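Local structure of hemolysin-related protein (6MLT) at residues Phe199-Leu204 / Asp219-Ser224; Val238-Ala243 / Ser251-Leu256; Tyr359-Tyr364 / Ser390-Thr395. The protein serves in the extracellular biofilm matrix of Vibrio cholerae as a secreted, calcium-binding protein that probably binds carbohydrates and contributes to biofilm adhesion. All coordinates share one frame; numbering follows the deposited sequence.

Interaction 1: residues Phe199-Leu204 / Asp219-Ser224; sequences FANGTL and DTVWFS
Asn201 and Val221 meet where, in this beta-propeller fold, the tight turn between the two middle strands of one four-stranded blade abuts the linker leading to the next. Asn201 OD1 accepts the backbone N-H of Val221 at 2.9 Å, the donor tilted 29° from the plane of the amide carbonyl. The side chain of Thr220 crosses the amide at about a right angle, bringing its methyl CG2 to 3.6 Å from Asn201 OD1. The other amide branch, ND2, reaches Thr220 OG1 through a water and makes a weak bond to Trp181 O, so both ends of the asparagine are used. Val221 CB rests 3.7 Å from Gly202 N, and its CG1 comes obliquely to 4.4 Å from Phe199 CE2.

The amide is presented by a type I' turn from Ala200 to Thr203, in which Asn201 and Gly202 both take positive phi, a conformation these two residue types tolerate well. With chi1 at -167°, Asn201 CG lies opposite its own nitrogen and the amide extends toward the linker; that nitrogen separately donates to a water that also bonds Trp222 O. Farther along, Ser224 OG lies 3.7 Å from Phe199 CD2 and 2.8 Å from a water that donates to Phe199 O.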
loop_
_atom_site.group_PDB
_atom_site.type_symbol
_atom_site.label_atom_id
_atom_site.label_comp_id
_atom_site.label_asym_id
_atom_site.label_seq_id
_atom_site.Cartn_x
_atom_site.Cartn_y
_atom_site.Cartn_z
ATOM N N PHE A 199 -2.165 -14.373 -5.479
ATOM C CA PHE A 199 -3.490 -14.545 -4.897
ATOM C C PHE A 199 -4.535 -14.227 -5.954
ATOM O O PHE A 199 -4.572 -13.108 -6.478
ATOM C CB PHE A 199 -3.692 -13.652 -3.676
ATOM C CG PHE A 199 -5.024 -13.840 -3.023
ATOM C CD1 PHE A 199 -5.256 -14.935 -2.212
ATOM C CD2 PHE A 199 -6.059 -12.950 -3.255
ATOM C CE1 PHE A 199 -6.486 -15.122 -1.616
ATOM C CE2 PHE A 199 -7.292 -13.132 -2.663
ATOM C CZ PHE A 199 -7.507 -14.221 -1.845
ATOM N N ALA A 200 -5.391 -15.202 -6.250
ATOM C CA ALA A 200 -6.387 -15.040 -7.300
ATOM C C ALA A 200 -7.619 -15.857 -6.942
ATOM O O ALA A 200 -7.531 -17.077 -6.767
ATOM C CB ALA A 200 -5.823 -15.469 -8.659
ATOM N N ASN A 201 -8.757 -15.175 -6.821
ATOM C CA ASN A 201 -10.049 -15.815 -6.587
ATOM C C ASN A 201 -10.000 -16.745 -5.376
ATOM O O ASN A 201 -10.480 -17.880 -5.407
ATOM C CB ASN A 201 -10.511 -16.564 -7.840
ATOM C CG ASN A 201 -11.969 -16.980 -7.776
ATOM O OD1 ASN A 201 -12.693 -16.646 -6.834
ATOM N ND2 ASN A 201 -12.408 -17.710 -8.789
ATOM N N GLY A 202 -9.420 -16.243 -4.286
ATOM C CA GLY A 202 -9.400 -16.964 -3.036
ATOM C C GLY A 202 -8.254 -17.937 -2.865
ATOM O O GLY A 202 -8.031 -18.409 -1.741
ATOM N N THR A 203 -7.517 -18.252 -3.927
ATOM C CA THR A 203 -6.429 -19.220 -3.857
ATOM C C THR A 203 -5.089 -18.501 -3.837
ATOM O O THR A 203 -4.844 -17.618 -4.664
ATOM C CB THR A 203 -6.472 -20.180 -5.044
ATOM O OG1 THR A 203 -7.743 -20.836 -5.086
ATOM C CG2 THR A 203 -5.378 -21.227 -4.928
ATOM N N LEU A 204 -4.217 -18.900 -2.911
ATOM C CA LEU A 204 -2.835 -18.440 -2.889
ATOM C C LEU A 204 -1.947 -19.516 -3.507
ATOM O O LEU A 204 -1.934 -20.666 -3.043
ATOM C CB LEU A 204 -2.367 -18.112 -1.467
ATOM C CG LEU A 204 -1.034 -17.352 -1.423
ATOM C CD1 LEU A 204 -1.221 -15.927 -1.930
ATOM C CD2 LEU A 204 -0.434 -17.352 -0.024
ATOM N N ASP A 219 -19.010 -17.341 -3.182
ATOM C CA ASP A 219 -19.059 -16.951 -4.587
ATOM C C ASP A 219 -17.654 -16.493 -4.955
ATOM O O ASP A 219 -16.743 -16.508 -4.122
ATOM C CB ASP A 219 -20.104 -15.850 -4.829
ATOM C CG ASP A 219 -20.691 -15.861 -6.250
ATOM O OD1 ASP A 219 -20.047 -16.378 -7.194
ATOM O OD2 ASP A 219 -21.806 -15.323 -6.420
ATOM N N THR A 220 -17.489 -16.075 -6.206
ATOM C CA THR A 220 -16.188 -15.637 -6.708
ATOM C C THR A 220 -15.606 -14.541 -5.825
ATOM O O THR A 220 -16.298 -13.587 -5.465
ATOM C CB THR A 220 -16.338 -15.120 -8.144
ATOM O OG1 THR A 220 -16.894 -16.150 -8.969
ATOM C CG2 THR A 220 -14.996 -14.682 -8.721
ATOM N N VAL A 221 -14.320 -14.673 -5.500
ATOM C CA VAL A 221 -13.584 -13.626 -4.801
ATOM C C VAL A 221 -13.024 -12.674 -5.847
ATOM O O VAL A 221 -12.298 -13.094 -6.757
ATOM C CB VAL A 221 -12.460 -14.211 -3.933
ATOM C CG1 VAL A 221 -11.695 -13.104 -3.241
ATOM C CG2 VAL A 221 -13.020 -15.192 -2.909
ATOM N N TRP A 222 -13.354 -11.398 -5.717
ATOM C CA TRP A 222 -12.967 -10.379 -6.683
ATOM C C TRP A 222 -11.701 -9.685 -6.175
ATOM O O TRP A 222 -10.754 -10.393 -5.815
ATOM C CB TRP A 222 -14.161 -9.463 -6.952
ATOM C CG TRP A 222 -15.103 -10.021 -7.970
ATOM C CD1 TRP A 222 -15.883 -11.131 -7.846
ATOM C CD2 TRP A 222 -15.362 -9.489 -9.275
ATOM N NE1 TRP A 222 -16.612 -11.325 -8.994
ATOM C CE2 TRP A 222 -16.314 -10.327 -9.885
ATOM C CE3 TRP A 222 -14.880 -8.386 -9.985
ATOM C CZ2 TRP A 222 -16.795 -10.099 -11.172
ATOM C CZ3 TRP A 222 -15.364 -8.157 -11.265
ATOM C CH2 TRP A 222 -16.307 -9.008 -11.842
ATOM N N PHE A 223 -11.639 -8.359 -6.115
ATOM C CA PHE A 223 -10.374 -7.677 -5.913
ATOM C C PHE A 223 -9.944 -7.727 -4.456
ATOM O O PHE A 223 -10.759 -7.849 -3.533
ATOM C CB PHE A 223 -10.479 -6.231 -6.398
ATOM C CG PHE A 223 -10.721 -6.124 -7.877
ATOM C CD1 PHE A 223 -9.672 -6.267 -8.768
ATOM C CD2 PHE A 223 -11.993 -5.912 -8.380
ATOM C CE1 PHE A 223 -9.891 -6.190 -10.134
ATOM C CE2 PHE A 223 -12.211 -5.838 -9.747
ATOM C CZ PHE A 223 -11.155 -5.974 -10.618
ATOM N N SER A 224 -8.635 -7.645 -4.263
ATOM C CA SER A 224 -8.027 -7.726 -2.956
ATOM C C SER A 224 -7.021 -6.597 -2.802
ATOM O O SER A 224 -6.596 -5.965 -3.776
ATOM C CB SER A 224 -7.342 -9.086 -2.749
ATOM O OG SER A 224 -6.318 -9.277 -3.709
HETATM O O HOH W 1 -6.886 -10.937 -5.952
HETATM O O HOH W 2 -8.918 -12.470 -5.793
HETATM O O HOH W 3 -15.310 -18.200 -9.496
#

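Interaction 2: residues Val238-Ala243 / Ser251-Leu256; sequences VVSVPA and SEIAVL
Glu252 O is gripped twice: the N-H of Val241 points at it almost straight, at 2.9 Å and 178°, and a water donates to it at 2.8 Å. The bond belongs to an antiparallel beta hairpin formed by the two middle strands of a propeller blade. The hydrogen-bonded pairs Val241-Glu252 and Val239-Ala254 alternate with the non-hydrogen-bonded pairs Ser240-Ile253 and Val238-Val255, and each hydrogen-bonded pair is joined in both directions.

Val238, Ser240, Ile253 and Val255 share one face. Ile253 CG1 stands anti to the backbone N (chi1 -180°), which, with chi2 at 145°, directs CD1 toward the partner strand, 4.2 Å from both Val238 CG1 and Ser240 OG. Branched aliphatic chains suit this face because Ile445, on a strand of the next blade, packs against Val238, Ile253 and Val255. Ser240 is the polar exception, and its OG bonds Gln277 NE2.

The other face turns to the preceding blade and its linker, with Val239 touching Phe199 and Val241 touching Val221. Here the small Ala254 lets Val239 CG2 settle 3.9 Å from its CB, while Val239 CG1 meets Leu256 CD1 at about a right angle. Glu252 lays its CG 3.8 Å from Val241 CG2. Its carboxylate, buried, is satisfied by a salt bridge from OE1 to Arg265 and a hydrogen bond between OE2 and Tyr215 OH, partners that would probably favour the charged form. At the loop end of the hairpin, Ser251 CB packs 3.2 Å from Val241 O.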
loop_
_atom_site.group_PDB
_atom_site.type_symbol
_atom_site.label_atom_id
_atom_site.label_comp_id
_atom_site.label_asym_id
_atom_site.label_seq_id
_atom_site.Cartn_x
_atom_site.Cartn_y
_atom_site.Cartn_z
ATOM N N VAL A 238 -7.056 -8.106 2.325
ATOM C CA VAL A 238 -8.464 -7.716 2.330
ATOM C C VAL A 238 -9.097 -8.222 1.043
ATOM O O VAL A 238 -8.569 -7.972 -0.045
ATOM C CB VAL A 238 -8.623 -6.189 2.443
ATOM C CG1 VAL A 238 -10.088 -5.830 2.633
ATOM C CG2 VAL A 238 -7.786 -5.648 3.586
ATOM N N VAL A 239 -10.235 -8.912 1.158
ATOM C CA VAL A 239 -10.889 -9.521 0.004
ATOM C C VAL A 239 -12.372 -9.167 -0.000
ATOM O O VAL A 239 -12.998 -9.018 1.055
ATOM C CB VAL A 239 -10.703 -11.054 -0.012
ATOM C CG1 VAL A 239 -9.225 -11.416 -0.017
ATOM C CG2 VAL A 239 -11.405 -11.704 1.180
ATOM N N SER A 240 -12.935 -9.065 -1.205
ATOM C CA SER A 240 -14.347 -8.756 -1.422
ATOM C C SER A 240 -15.005 -9.861 -2.236
ATOM O O SER A 240 -14.458 -10.297 -3.256
ATOM C CB SER A 240 -14.518 -7.418 -2.160
ATOM O OG SER A 240 -14.186 -6.308 -1.345
ATOM N N VAL A 241 -16.183 -10.293 -1.797
ATOM C CA VAL A 241 -17.036 -11.211 -2.549
ATOM C C VAL A 241 -18.334 -10.474 -2.859
ATOM O O VAL A 241 -19.147 -10.268 -1.948
ATOM C CB VAL A 241 -17.314 -12.499 -1.758
ATOM C CG1 VAL A 241 -18.219 -13.436 -2.554
ATOM C CG2 VAL A 241 -16.009 -13.192 -1.390
ATOM N N PRO A 242 -18.578 -10.056 -4.099
ATOM C CA PRO A 242 -19.773 -9.241 -4.369
ATOM C C PRO A 242 -21.055 -10.045 -4.492
ATOM O O PRO A 242 -22.137 -9.552 -4.158
ATOM C CB PRO A 242 -19.429 -8.544 -5.692
ATOM C CG PRO A 242 -18.424 -9.433 -6.350
ATOM C CD PRO A 242 -17.640 -10.067 -5.236
ATOM N N ALA A 243 -20.947 -11.285 -4.958
ATOM C CA ALA A 243 -22.124 -12.108 -5.203
ATOM C C ALA A 243 -23.116 -11.342 -6.077
ATOM O O ALA A 243 -22.708 -10.638 -7.006
ATOM C CB ALA A 243 -22.754 -12.537 -3.876
ATOM N N SER A 251 -22.387 -12.586 -0.160
ATOM C CA SER A 251 -21.397 -11.528 -0.251
ATOM C C SER A 251 -20.671 -11.372 1.079
ATOM O O SER A 251 -21.155 -11.796 2.133
ATOM C CB SER A 251 -22.050 -10.203 -0.649
ATOM O OG SER A 251 -22.924 -9.720 0.361
ATOM N N GLU A 252 -19.489 -10.765 1.019
ATOM C CA GLU A 252 -18.758 -10.472 2.241
ATOM C C GLU A 252 -17.580 -9.564 1.932
ATOM O O GLU A 252 -17.172 -9.395 0.778
ATOM C CB GLU A 252 -18.266 -11.751 2.925
ATOM C CG GLU A 252 -17.189 -12.504 2.162
ATOM C CD GLU A 252 -16.731 -13.747 2.907
ATOM O OE1 GLU A 252 -17.331 -14.825 2.709
ATOM O OE2 GLU A 252 -15.784 -13.637 3.713
ATOM N N ILE A 253 -17.070 -8.953 2.994
ATOM C CA ILE A 253 -15.737 -8.370 3.025
ATOM C C ILE A 253 -14.990 -9.057 4.156
ATOM O O ILE A 253 -15.570 -9.328 5.215
ATOM C CB ILE A 253 -15.763 -6.843 3.229
ATOM C CG1 ILE A 253 -14.332 -6.305 3.239
ATOM C CG2 ILE A 253 -16.476 -6.484 4.528
ATOM C CD1 ILE A 253 -14.185 -4.954 2.620
ATOM N N ALA A 254 -13.721 -9.371 3.929
ATOM C CA ALA A 254 -12.980 -10.133 4.920
ATOM C C ALA A 254 -11.528 -9.689 4.924
ATOM O O ALA A 254 -10.991 -9.237 3.910
ATOM C CB ALA A 254 -13.073 -11.640 4.658
ATOM N N VAL A 255 -10.908 -9.811 6.089
ATOM C CA VAL A 255 -9.473 -9.609 6.249
ATOM C C VAL A 255 -8.872 -10.952 6.617
ATOM O O VAL A 255 -9.276 -11.574 7.610
ATOM C CB VAL A 255 -9.158 -8.552 7.313
ATOM C CG1 VAL A 255 -7.652 -8.429 7.506
ATOM C CG2 VAL A 255 -9.759 -7.211 6.918
ATOM N N LEU A 256 -7.908 -11.392 5.824
ATOM C CA LEU A 256 -7.230 -12.658 6.030
ATOM C C LEU A 256 -5.799 -12.407 6.479
ATOM O O LEU A 256 -5.166 -11.430 6.072
ATOM C CB LEU A 256 -7.214 -13.486 4.747
ATOM C CG LEU A 256 -8.553 -13.648 4.029
ATOM C CD1 LEU A 256 -8.359 -14.425 2.747
ATOM C CD2 LEU A 256 -9.556 -14.331 4.934
HETATM O O HOH W 4 -17.160 -6.733 -0.181
#

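Interaction 3: residues Tyr359-Tyr364 / Ser390-Thr395; sequences YGKNKY and SAFTST
Tyr359 lies alongside Thr395, the two side chains pointing the same way from paired backbones. From Tyr359 CB the ring leaves in the position between the backbone N and the carbonyl carbon (chi1 58°), which turns one of its faces to the neighbouring strand. CD1 then passes 3.8 Å from Thr395 O. Farther out, CZ comes 3.8 Å from Thr395 CB, whose C-H sits over the face, offset toward the rim, in a CH-pi contact. At the tip, OH meets the methyl CG2 at 3.7 Å. A threonine fits here because CB and its methyl pack on the ring and hydroxyl of Tyr359 while OG1 reaches, through a water, the carbonyl oxygen of Tyr359. The same backbones are bonded in both directions, Tyr359 N to Thr395 O and Thr395 N to Tyr359 O.

Next along the chain, Gly360 marks a corner. With no side chain on Gly360, its CA can approach Ser394 CA to 4.1 Å. Beyond it Lys361 N bonds Thr393 O in a more bent fashion (139°), and Lys361 O takes the N-H of Phe392. The aliphatic part of Lys361 runs beside the phenyl ring, CD 3.8 Å from Phe392 CD2, while its charged end makes a cation-pi contact with Trp366.

At the far end, Lys363 N bonds Ser390 O, and Tyr364 turns the edge of its ring to Ser390, CE2 3.5 Å from OG. That hydroxyl bonds Ala324 O and also accepts from a water held at 2.6 Å from Tyr364 OH. Asn362 OD1 takes the N-H of Thr365 and reaches forward to Tyr364 N as in an Asx turn, though that bond is doubtfully short. The pairing begins where antiparallel strands 352-359 and 394-400 meet, then both chains turn a corner, at the edge of one sheet of the beta-prism lectin fold.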
loop_
_atom_site.group_PDB
_atom_site.type_symbol
_atom_site.label_atom_id
_atom_site.label_comp_id
_atom_site.label_asym_id
_atom_site.label_seq_id
_atom_site.Cartn_x
_atom_site.Cartn_y
_atom_site.Cartn_z
ATOM N N TYR A 359 24.556 -0.325 40.517
ATOM C CA TYR A 359 25.708 0.477 40.139
ATOM C C TYR A 359 26.583 0.715 41.360
ATOM O O TYR A 359 26.098 0.776 42.496
ATOM C CB TYR A 359 25.284 1.821 39.509
ATOM C CG TYR A 359 24.417 2.689 40.385
ATOM C CD1 TYR A 359 23.033 2.549 40.387
ATOM C CD2 TYR A 359 24.979 3.657 41.202
ATOM C CE1 TYR A 359 22.235 3.351 41.188
ATOM C CE2 TYR A 359 24.188 4.462 42.008
ATOM C CZ TYR A 359 22.820 4.303 41.994
ATOM O OH TYR A 359 22.039 5.103 42.791
ATOM N N GLY A 360 27.882 0.838 41.115
ATOM C CA GLY A 360 28.816 1.051 42.200
ATOM C C GLY A 360 30.240 0.792 41.751
ATOM O O GLY A 360 30.560 0.881 40.562
ATOM N N LYS A 361 31.084 0.468 42.722
ATOM C CA LYS A 361 32.507 0.285 42.479
ATOM C C LYS A 361 32.774 -1.148 42.036
ATOM O O LYS A 361 32.467 -2.101 42.760
ATOM C CB LYS A 361 33.317 0.616 43.725
ATOM C CG LYS A 361 34.814 0.650 43.491
ATOM C CD LYS A 361 35.542 1.067 44.760
ATOM C CE LYS A 361 36.783 1.880 44.460
ATOM N NZ LYS A 361 37.275 2.593 45.674
ATOM N N ASN A 362 33.343 -1.279 40.839
ATOM C CA ASN A 362 33.748 -2.559 40.265
ATOM C C ASN A 362 34.909 -3.135 41.075
ATOM O O ASN A 362 35.952 -2.489 41.216
ATOM C CB ASN A 362 34.143 -2.321 38.802
ATOM C CG ASN A 362 34.678 -3.547 38.112
ATOM O OD1 ASN A 362 35.470 -4.297 38.669
ATOM N ND2 ASN A 362 34.272 -3.733 36.855
ATOM N N LYS A 363 34.748 -4.355 41.593
ATOM C CA LYS A 363 35.784 -4.917 42.454
ATOM C C LYS A 363 37.012 -5.375 41.676
ATOM O O LYS A 363 38.052 -5.626 42.291
ATOM C CB LYS A 363 35.239 -6.091 43.262
ATOM C CG LYS A 363 34.983 -7.370 42.457
ATOM C CD LYS A 363 34.426 -8.459 43.368
ATOM C CE LYS A 363 34.190 -9.762 42.625
ATOM N NZ LYS A 363 33.594 -10.798 43.525
ATOM N N TYR A 364 36.914 -5.496 40.354
ATOM C CA TYR A 364 38.044 -5.937 39.543
ATOM C C TYR A 364 38.937 -4.777 39.127
ATOM O O TYR A 364 40.167 -4.915 39.105
ATOM C CB TYR A 364 37.545 -6.663 38.294
ATOM C CG TYR A 364 36.523 -7.735 38.575
ATOM C CD1 TYR A 364 36.890 -8.942 39.152
ATOM C CD2 TYR A 364 35.189 -7.538 38.254
ATOM C CE1 TYR A 364 35.950 -9.920 39.414
ATOM C CE2 TYR A 364 34.247 -8.508 38.499
ATOM C CZ TYR A 364 34.629 -9.698 39.080
ATOM O OH TYR A 364 33.677 -10.664 39.328
ATOM N N SER A 390 29.910 -8.472 41.039
ATOM C CA SER A 390 31.061 -7.674 40.637
ATOM C C SER A 390 31.302 -6.473 41.541
ATOM O O SER A 390 32.248 -5.716 41.301
ATOM C CB SER A 390 30.876 -7.191 39.196
ATOM O OG SER A 390 30.758 -8.311 38.335
ATOM N N ALA A 391 30.478 -6.278 42.561
ATOM C CA ALA A 391 30.537 -5.074 43.371
ATOM C C ALA A 391 31.547 -5.209 44.499
ATOM O O ALA A 391 31.623 -6.244 45.166
ATOM C CB ALA A 391 29.158 -4.765 43.957
ATOM N N PHE A 392 32.328 -4.147 44.697
ATOM C CA PHE A 392 32.968 -3.891 45.978
ATOM C C PHE A 392 32.012 -3.135 46.898
ATOM O O PHE A 392 31.880 -3.473 48.077
ATOM C CB PHE A 392 34.272 -3.111 45.766
ATOM C CG PHE A 392 34.968 -2.742 47.030
ATOM C CD1 PHE A 392 35.746 -3.665 47.704
ATOM C CD2 PHE A 392 34.853 -1.465 47.544
ATOM C CE1 PHE A 392 36.388 -3.322 48.875
ATOM C CE2 PHE A 392 35.493 -1.118 48.721
ATOM C CZ PHE A 392 36.264 -2.051 49.380
ATOM N N THR A 393 31.349 -2.110 46.362
ATOM C CA THR A 393 30.172 -1.497 46.957
ATOM C C THR A 393 29.181 -1.235 45.834
ATOM O O THR A 393 29.577 -0.972 44.693
ATOM C CB THR A 393 30.479 -0.174 47.666
ATOM O OG1 THR A 393 30.993 0.761 46.714
ATOM C CG2 THR A 393 31.500 -0.364 48.773
ATOM N N SER A 394 27.891 -1.302 46.152
ATOM C CA SER A 394 26.896 -1.049 45.128
ATOM C C SER A 394 25.611 -0.530 45.750
ATOM O O SER A 394 25.367 -0.659 46.956
ATOM C CB SER A 394 26.605 -2.302 44.297
ATOM O OG SER A 394 25.890 -3.257 45.055
ATOM N N THR A 395 24.813 0.081 44.885
ATOM C CA THR A 395 23.448 0.496 45.147
ATOM C C THR A 395 22.561 -0.181 44.116
ATOM O O THR A 395 22.939 -0.280 42.948
ATOM C CB THR A 395 23.308 2.027 45.019
ATOM O OG1 THR A 395 24.222 2.666 45.905
ATOM C CG2 THR A 395 21.886 2.478 45.325
HETATM O O HOH W 5 26.807 2.757 44.597
HETATM O O HOH W 6 31.144 -11.030 38.859
#

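Interactions 1 and 2 are neighbours in the propeller, their centres 9 Å apart. The linker that meets the turn of one blade also lies against the hairpin of the next: Trp222 N is 2.9 Å from Ser240 O, a probable hydrogen bond, and Trp222 CD1 packs 3.3 Å from Pro242 CD. Bound sodium ions are near but separate, about 11 Å from the Phe199 side chain and about 9 Å from that of Val255. Interaction 3 belongs to the distant lectin domain, its nearest atoms about 46 Å from those of interaction 2 and about 50 Å from interaction 1. There the Asn362 side chain lies about 5 Å from a citrate, probably a crystallisation component.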